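Long-range contacts in putative esterase PA1618 (Pseudomonas aeruginosa, PDB 4QD8), which probably hydrolyses acyl-CoA thioesters, as a hotdog-fold thioesterase of the PaaI family that may act on 1,4-dihydroxy-2-naphthoyl-CoA: residues G26-A31 against T38-V43; A102-I107 against W116-S121. All blocks are in the same frame, centred on the assembly; numbering follows the deposited sequence.

Interaction 1 of 2, residues G26-A31 against T38-V43; sequences GIRFEA and TASMPV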
ATOM      1  N   GLY A  26      -0.854 -22.208  13.520  1.00 19.48           N
ATOM      2  CA  GLY A  26      -0.912 -23.400  12.697  1.00 20.82           C
ATOM      3  C   GLY A  26      -0.444 -23.214  11.269  1.00 20.26           C
ATOM      4  O   GLY A  26      -0.809 -23.985  10.384  1.00 19.30           O
ATOM      5  N   ILE A  27       0.388 -22.203  11.035  1.00 20.35           N
ATOM      6  CA  ILE A  27       0.988 -22.034   9.716  1.00 19.95           C
ATOM      7  C   ILE A  27       1.868 -23.233   9.375  1.00 17.86           C
ATOM      8  O   ILE A  27       2.695 -23.677  10.179  1.00 19.56           O
ATOM      9  CB  ILE A  27       1.775 -20.705   9.603  1.00 18.17           C
ATOM     10  CG1 ILE A  27       0.817 -19.516   9.706  1.00 17.15           C
ATOM     11  CG2 ILE A  27       2.555 -20.647   8.280  1.00 17.45           C
ATOM     12  CD1 ILE A  27       1.518 -18.125   9.730  1.00 19.47           C
ATOM     13  N   ARG A  28       1.651 -23.773   8.184  1.00 17.48           N
ATOM     14  CA  ARG A  28       2.368 -24.954   7.737  1.00 19.75           C
ATOM     15  C   ARG A  28       2.972 -24.687   6.368  1.00 19.79           C
ATOM     16  O   ARG A  28       2.242 -24.427   5.411  1.00 19.24           O
ATOM     17  CB  ARG A  28       1.399 -26.146   7.669  1.00 22.57           C
ATOM     18  CG  ARG A  28       2.044 -27.463   7.265  1.00 29.62           C
ATOM     19  CD  ARG A  28       1.006 -28.580   7.171  1.00 33.99           C
ATOM     20  NE  ARG A  28       0.109 -28.414   6.025  1.00 37.05           N
ATOM     21  CZ  ARG A  28      -1.157 -28.823   5.994  1.00 38.35           C
ATOM     22  NH1 ARG A  28      -1.692 -29.419   7.050  1.00 38.97           N
ATOM     23  NH2 ARG A  28      -1.896 -28.619   4.911  1.00 39.31           N
ATOM     24  N   PHE A  29       4.302 -24.730   6.277  1.00 18.20           N
ATOM     25  CA  PHE A  29       4.959 -24.690   4.973  1.00 19.60           C
ATOM     26  C   PHE A  29       4.721 -26.023   4.284  1.00 19.84           C
ATOM     27  O   PHE A  29       5.020 -27.072   4.861  1.00 21.89           O
ATOM     28  CB  PHE A  29       6.451 -24.392   5.131  1.00 20.10           C
ATOM     29  CG  PHE A  29       6.711 -22.991   5.609  1.00 19.45           C
ATOM     30  CD1 PHE A  29       6.660 -22.687   6.958  1.00 18.13           C
ATOM     31  CD2 PHE A  29       6.953 -21.971   4.700  1.00 18.30           C
ATOM     32  CE1 PHE A  29       6.862 -21.381   7.404  1.00 21.61           C
ATOM     33  CE2 PHE A  29       7.157 -20.675   5.127  1.00 18.77           C
ATOM     34  CZ  PHE A  29       7.109 -20.374   6.487  1.00 17.99           C
ATOM     35  N   GLU A  30       4.175 -25.972   3.068  1.00 21.37           N
ATOM     36  CA  GLU A  30       3.588 -27.144   2.419  1.00 23.73           C
ATOM     37  C   GLU A  30       4.328 -27.627   1.194  1.00 24.85           C
ATOM     38  O   GLU A  30       4.361 -28.826   0.905  1.00 28.54           O
ATOM     39  CB  GLU A  30       2.185 -26.804   1.935  1.00 27.14           C
ATOM     40  CG  GLU A  30       1.338 -26.086   2.933  1.00 28.34           C
ATOM     41  CD  GLU A  30      -0.106 -26.435   2.767  1.00 33.85           C
ATOM     42  OE1 GLU A  30      -0.708 -26.894   3.763  1.00 38.03           O
ATOM     43  OE2 GLU A  30      -0.628 -26.250   1.641  1.00 34.29           O
ATOM     44  N   ALA A  31       4.860 -26.685   0.429  1.00 20.76           N
ATOM     45  CA  ALA A  31       5.363 -26.992  -0.900  1.00 24.13           C
ATOM     46  C   ALA A  31       6.329 -25.929  -1.369  1.00 22.25           C
ATOM     47  O   ALA A  31       6.309 -24.792  -0.893  1.00 21.64           O
ATOM     48  CB  ALA A  31       4.209 -27.102  -1.880  1.00 23.66           C
ATOM     49  N   THR A  38       5.119 -22.241  -0.750  1.00 20.27           N
ATOM     50  CA  THR A  38       3.688 -22.308  -0.415  1.00 15.69           C
ATOM     51  C   THR A  38       3.496 -22.670   1.060  1.00 19.07           C
ATOM     52  O   THR A  38       4.178 -23.557   1.576  1.00 18.97           O
ATOM     53  CB  THR A  38       2.968 -23.360  -1.302  1.00 19.56           C
ATOM     54  OG1 THR A  38       3.069 -22.988  -2.688  1.00 20.14           O
ATOM     55  CG2 THR A  38       1.495 -23.491  -0.920  1.00 19.33           C
ATOM     56  N   ALA A  39       2.583 -21.966   1.743  1.00 17.02           N
ATOM     57  CA  ALA A  39       2.225 -22.273   3.130  1.00 16.01           C
ATOM     58  C   ALA A  39       0.728 -22.095   3.293  1.00 19.72           C
ATOM     59  O   ALA A  39       0.124 -21.309   2.578  1.00 18.45           O
ATOM     60  CB  ALA A  39       2.955 -21.343   4.104  1.00 17.71           C
ATOM     61  N   SER A  40       0.138 -22.812   4.244  1.00 18.88           N
ATOM     62  CA  SER A  40      -1.288 -22.698   4.509  1.00 17.98           C
ATOM     63  C   SER A  40      -1.535 -22.483   5.991  1.00 18.20           C
ATOM     64  O   SER A  40      -0.630 -22.655   6.812  1.00 18.33           O
ATOM     65  CB  SER A  40      -2.029 -23.942   4.029  1.00 21.25           C
ATOM     66  OG  SER A  40      -1.712 -25.050   4.853  1.00 22.11           O
ATOM     67  N   MET A  41      -2.759 -22.098   6.333  1.00 18.08           N
ATOM     68  CA  MET A  41      -3.103 -21.758   7.700  1.00 19.23           C
ATOM     69  C   MET A  41      -4.563 -22.108   7.902  1.00 18.69           C
ATOM     70  O   MET A  41      -5.369 -21.892   7.008  1.00 16.70           O
ATOM     71  CB  MET A  41      -2.913 -20.256   7.907  1.00 16.35           C
ATOM     72  CG  MET A  41      -3.063 -19.759   9.344  1.00 18.83           C
ATOM     73  SD  MET A  41      -2.745 -17.984   9.467  1.00 20.00           S
ATOM     74  CE  MET A  41      -4.010 -17.358   8.372  1.00 18.74           C
ATOM     75  N   PRO A  42      -4.910 -22.649   9.080  1.00 20.25           N
ATOM     76  CA  PRO A  42      -6.328 -22.939   9.345  1.00 21.45           C
ATOM     77  C   PRO A  42      -7.170 -21.680   9.490  1.00 20.09           C
ATOM     78  O   PRO A  42      -6.681 -20.648   9.962  1.00 18.25           O
ATOM     79  CB  PRO A  42      -6.287 -23.676  10.692  1.00 21.70           C
ATOM     80  CG  PRO A  42      -5.000 -23.210  11.335  1.00 22.82           C
ATOM     81  CD  PRO A  42      -4.040 -23.094  10.181  1.00 21.97           C
ATOM     82  N   VAL A  43      -8.427 -21.768   9.057  1.00 17.70           N
ATOM     83  CA  VAL A  43      -9.410 -20.722   9.301  1.00 18.22           C
ATOM     84  C   VAL A  43     -10.312 -21.220  10.423  1.00 20.88           C
ATOM     85  O   VAL A  43     -11.261 -21.982  10.186  1.00 21.02           O
ATOM     86  CB  VAL A  43     -10.227 -20.403   8.031  1.00 17.52           C
ATOM     87  CG1 VAL A  43     -11.240 -19.310   8.298  1.00 19.60           C
ATOM     88  CG2 VAL A  43      -9.282 -20.001   6.880  1.00 20.35           C
TER
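Arg-28 and Ser-40 form the central backbone pair of two antiparallel strands. Arg-28 N donates to Ser-40 O at 2.9 Å, and Ser-40 N donates back to Arg-28 O. Phe-29 and Ala-39 follow as a non-hydrogen-bonded pair. Beyond them the register slips by one residue. Glu-30 N gives Thr-38 O a nearly straight bond of 2.8 Å, and Ala-31 N adds a weak one to the same oxygen. Thr-38 N closes this end by donating to Ala-31 O. Two residues of one strand thus face Thr-38, which makes a classic beta bulge.

The polar side-chain contact lies on the face of Arg-28 and Ser-40. Ser-40 OG sits between its own backbone N and carbonyl carbon (chi1 70°) and reaches across to Glu-30 OE1. It is placed to donate to that oxygen, but the modelled separation is implausibly short, so the exact geometry is doubtful. The same carboxylate lies at the edge of the Arg-28 guanidinium, in its plane. This approach too is modelled very close, so the details of their salt bridge are doubtful. Ser-40 OG is also hydrogen-bonded to Arg-99 on the adjoining strand.

Apolar contacts include Phe-29 and Ala-39 on the other face. Ala-39 CB sits over one face of the Phe-29 ring, offset toward the rim, with CD2 of Phe-29 4.1 Å from that methyl. Nearby, Ile-27 CG1 lies 3.9 Å from Met-41 SD. Phe-29 also packs on Leu-66 and Met-69 of helix 56-72, and Ile-27 on Leu-62. At the far end of the pair, Pro-42 CD touches Gly-26 O at 3.4 Å. Gly-26 ends the preceding helix in a Schellman motif.

The arrangement is a bulged beta hairpin at the edge of the hotdog-fold sheet, with Phe-29 against the central helix.

Interaction 2 of 2, residues A102-I107 against W116-S121; sequences AVARAI and WDIRLS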
ATOM      1  N   ALA A 102      -1.330 -19.747   0.838  1.00 17.94           N
ATOM      2  CA  ALA A 102      -0.609 -18.612   0.271  1.00 16.57           C
ATOM      3  C   ALA A 102       0.531 -19.125  -0.597  1.00 16.86           C
ATOM      4  O   ALA A 102       1.220 -20.068  -0.221  1.00 16.79           O
ATOM      5  CB  ALA A 102      -0.058 -17.727   1.383  1.00 17.45           C
ATOM      6  N   VAL A 103       0.723 -18.505  -1.758  1.00 15.41           N
ATOM      7  CA  VAL A 103       1.851 -18.854  -2.633  1.00 16.14           C
ATOM      8  C   VAL A 103       2.682 -17.601  -2.868  1.00 15.30           C
ATOM      9  O   VAL A 103       2.146 -16.574  -3.276  1.00 16.05           O
ATOM     10  CB  VAL A 103       1.362 -19.406  -3.981  1.00 18.99           C
ATOM     11  CG1 VAL A 103       2.539 -19.859  -4.852  1.00 20.95           C
ATOM     12  CG2 VAL A 103       0.416 -20.578  -3.763  1.00 22.79           C
ATOM     13  N   ALA A 104       3.982 -17.684  -2.607  1.00 15.81           N
ATOM     14  CA  ALA A 104       4.872 -16.544  -2.793  1.00 15.57           C
ATOM     15  C   ALA A 104       5.736 -16.720  -4.034  1.00 16.37           C
ATOM     16  O   ALA A 104       6.317 -17.790  -4.251  1.00 15.74           O
ATOM     17  CB  ALA A 104       5.755 -16.338  -1.565  1.00 16.40           C
ATOM     18  N   ARG A 105       5.833 -15.652  -4.816  1.00 16.33           N
ATOM     19  CA  ARG A 105       6.691 -15.599  -5.999  1.00 16.16           C
ATOM     20  C   ARG A 105       7.498 -14.296  -5.948  1.00 16.45           C
ATOM     21  O   ARG A 105       7.025 -13.290  -5.448  1.00 15.64           O
ATOM     22  CB  ARG A 105       5.838 -15.651  -7.266  1.00 18.13           C
ATOM     23  CG  ARG A 105       5.176 -17.001  -7.485  1.00 21.88           C
ATOM     24  CD  ARG A 105       4.255 -17.015  -8.693  1.00 26.39           C
ATOM     25  NE  ARG A 105       3.600 -18.319  -8.823  1.00 27.97           N
ATOM     26  CZ  ARG A 105       4.159 -19.385  -9.397  1.00 36.99           C
ATOM     27  NH1 ARG A 105       5.387 -19.312  -9.907  1.00 34.40           N
ATOM     28  NH2 ARG A 105       3.491 -20.532  -9.464  1.00 39.91           N
ATOM     29  N   ALA A 106       8.730 -14.312  -6.445  1.00 17.93           N
ATOM     30  CA  ALA A 106       9.550 -13.107  -6.380  1.00 16.05           C
ATOM     31  C   ALA A 106       9.171 -12.109  -7.469  1.00 16.25           C
ATOM     32  O   ALA A 106       8.931 -12.499  -8.623  1.00 19.78           O
ATOM     33  CB  ALA A 106      11.042 -13.470  -6.494  1.00 17.60           C
ATOM     34  N   ILE A 107       9.121 -10.827  -7.110  1.00 13.34           N
ATOM     35  CA  ILE A 107       8.992  -9.773  -8.110  1.00 16.90           C
ATOM     36  C   ILE A 107      10.378  -9.204  -8.369  1.00 14.90           C
ATOM     37  O   ILE A 107      10.761  -8.921  -9.504  1.00 19.65           O
ATOM     38  CB  ILE A 107       8.071  -8.643  -7.617  1.00 15.92           C
ATOM     39  CG1 ILE A 107       6.651  -9.185  -7.438  1.00 16.22           C
ATOM     40  CG2 ILE A 107       8.075  -7.454  -8.595  1.00 18.69           C
ATOM     41  CD1 ILE A 107       6.054  -9.752  -8.714  1.00 21.71           C
ATOM     42  N   TRP A 116       8.070  -9.441  -2.808  1.00 12.36           N
ATOM     43  CA  TRP A 116       7.374 -10.713  -3.011  1.00 13.09           C
ATOM     44  C   TRP A 116       5.901 -10.483  -3.356  1.00 13.47           C
ATOM     45  O   TRP A 116       5.263  -9.598  -2.775  1.00 14.66           O
ATOM     46  CB  TRP A 116       7.441 -11.560  -1.729  1.00 14.18           C
ATOM     47  CG  TRP A 116       8.835 -12.002  -1.396  1.00 13.80           C
ATOM     48  CD1 TRP A 116       9.684 -11.429  -0.495  1.00 17.15           C
ATOM     49  CD2 TRP A 116       9.548 -13.085  -1.994  1.00 16.38           C
ATOM     50  NE1 TRP A 116      10.891 -12.103  -0.494  1.00 17.03           N
ATOM     51  CE2 TRP A 116      10.830 -13.125  -1.406  1.00 17.92           C
ATOM     52  CE3 TRP A 116       9.232 -14.026  -2.982  1.00 14.93           C
ATOM     53  CZ2 TRP A 116      11.801 -14.078  -1.770  1.00 17.25           C
ATOM     54  CZ3 TRP A 116      10.199 -14.984  -3.337  1.00 18.85           C
ATOM     55  CH2 TRP A 116      11.463 -14.990  -2.730  1.00 18.66           C
ATOM     56  N   ASP A 117       5.393 -11.286  -4.286  1.00 14.58           N
ATOM     57  CA  ASP A 117       3.985 -11.299  -4.679  1.00 15.66           C
ATOM     58  C   ASP A 117       3.362 -12.488  -3.952  1.00 17.30           C
ATOM     59  O   ASP A 117       3.827 -13.621  -4.112  1.00 16.37           O
ATOM     60  CB  ASP A 117       3.904 -11.488  -6.195  1.00 16.18           C
ATOM     61  CG  ASP A 117       2.492 -11.719  -6.692  1.00 21.67           C
ATOM     62  OD1 ASP A 117       1.607 -10.883  -6.432  1.00 22.47           O
ATOM     63  OD2 ASP A 117       2.280 -12.733  -7.379  1.00 29.57           O
ATOM     64  N   ILE A 118       2.342 -12.262  -3.122  1.00 15.87           N
ATOM     65  CA  ILE A 118       1.781 -13.373  -2.354  1.00 13.44           C
ATOM     66  C   ILE A 118       0.284 -13.494  -2.622  1.00 14.86           C
ATOM     67  O   ILE A 118      -0.469 -12.540  -2.414  1.00 17.38           O
ATOM     68  CB  ILE A 118       2.090 -13.234  -0.852  1.00 13.98           C
ATOM     69  CG1 ILE A 118       3.610 -13.205  -0.665  1.00 16.00           C
ATOM     70  CG2 ILE A 118       1.520 -14.424  -0.067  1.00 17.65           C
ATOM     71  CD1 ILE A 118       4.067 -12.389   0.501  1.00 19.85           C
ATOM     72  N   ARG A 119      -0.126 -14.657  -3.130  1.00 14.09           N
ATOM     73  CA  ARG A 119      -1.533 -14.884  -3.498  1.00 16.16           C
ATOM     74  C   ARG A 119      -2.176 -15.899  -2.552  1.00 16.49           C
ATOM     75  O   ARG A 119      -1.643 -16.993  -2.362  1.00 16.59           O
ATOM     76  CB  ARG A 119      -1.652 -15.424  -4.935  1.00 17.87           C
ATOM     77  CG  ARG A 119      -0.933 -14.636  -6.030  1.00 22.02           C
ATOM     78  CD  ARG A 119      -1.435 -13.221  -6.141  1.00 22.48           C
ATOM     79  NE  ARG A 119      -0.738 -12.507  -7.211  1.00 25.89           N
ATOM     80  CZ  ARG A 119      -1.164 -12.429  -8.469  1.00 29.48           C
ATOM     81  NH1 ARG A 119      -2.306 -13.007  -8.827  1.00 32.15           N
ATOM     82  NH2 ARG A 119      -0.453 -11.757  -9.365  1.00 28.98           N
ATOM     83  N   LEU A 120      -3.336 -15.549  -1.995  1.00 14.91           N
ATOM     84  CA  LEU A 120      -4.026 -16.416  -1.041  1.00 12.78           C
ATOM     85  C   LEU A 120      -5.370 -16.851  -1.597  1.00 15.21           C
ATOM     86  O   LEU A 120      -6.039 -16.091  -2.316  1.00 16.85           O
ATOM     87  CB  LEU A 120      -4.249 -15.706   0.302  1.00 13.97           C
ATOM     88  CG  LEU A 120      -3.058 -15.594   1.255  1.00 19.30           C
ATOM     89  CD1 LEU A 120      -2.022 -14.638   0.697  1.00 20.93           C
ATOM     90  CD2 LEU A 120      -3.510 -15.131   2.619  1.00 20.03           C
ATOM     91  N   SER A 121      -5.760 -18.067  -1.242  1.00 16.15           N
ATOM     92  CA  SER A 121      -7.066 -18.588  -1.636  1.00 18.10           C
ATOM     93  C   SER A 121      -7.574 -19.588  -0.601  1.00 18.71           C
ATOM     94  O   SER A 121      -6.792 -20.259   0.091  1.00 18.36           O
ATOM     95  CB  SER A 121      -6.994 -19.232  -3.024  1.00 20.72           C
ATOM     96  OG  SER A 121      -6.091 -20.318  -3.024  1.00 23.04           O
TER
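Trp-116 brings the benzo ring of its indole obliquely against the backbone and methyl of Ala-106. Its CG is anti to the carbonyl carbon (chi1 -66°), which swings the ring toward the neighbouring strand. CZ3 of Trp-116 comes to 3.6 Å from Ala-106 CB, and CE3 of Trp-116 to 3.4 Å from Arg-105 O. The indole NE1 is hydrogen-bonded to Ser-71.

Asp-117 exchanges two backbone bonds with Arg-105. Asp-117 N donates to Arg-105 O at 2.8 Å with an N-H...O angle of 171°. Its CB meets Ile-107 CD1 at 3.7 Å, and its carboxylate takes up Arg-119 of its own strand. OD1 of Asp-117 offers its syn lone pair to Arg-119 NE, nearly in the guanidinium plane, at 3.0 Å.

Ile-118 turns to the opposite face. Its CG1 packs on Ala-104 CB and its CG2 on Ala-102 CB, both at 3.9 Å. Both alanines belong to the sheet of the hotdog fold and pack on Leu-66 of helix 56-72. Their small size probably lets the helix lie close.

Arg-119 repeats the backbone exchange, now with Val-103, in a second hydrogen-bonded pair. Its side chain also packs against Ile-107 of the second subunit. Leu-120 sets CG and CD1 against Ala-102 CB, each 3.7 Å away, on the face that carries Trp-116 and Ile-118.

Interaction 1 and interaction 2 lie in one antiparallel sheet, with centres about 13 Å apart. They come in series along the chain: the hairpin of 28-32 and 36-42 closes first, then helix 56-72 and strand 80-91 follow before strand 99-106. Strands 36-42 and 99-106 are neighbours and join the two contacts. Ala-39 O and Ala-102 N make a probable hydrogen bond of 2.8 Å at this seam, and Thr-38 packs on Val-103. Both contacts pack on helix 56-72, the hotdog helix. The hairpin thus extends the sheet beside this helix, while 102-107 and 116-121 also contribute to the contact with the second subunit.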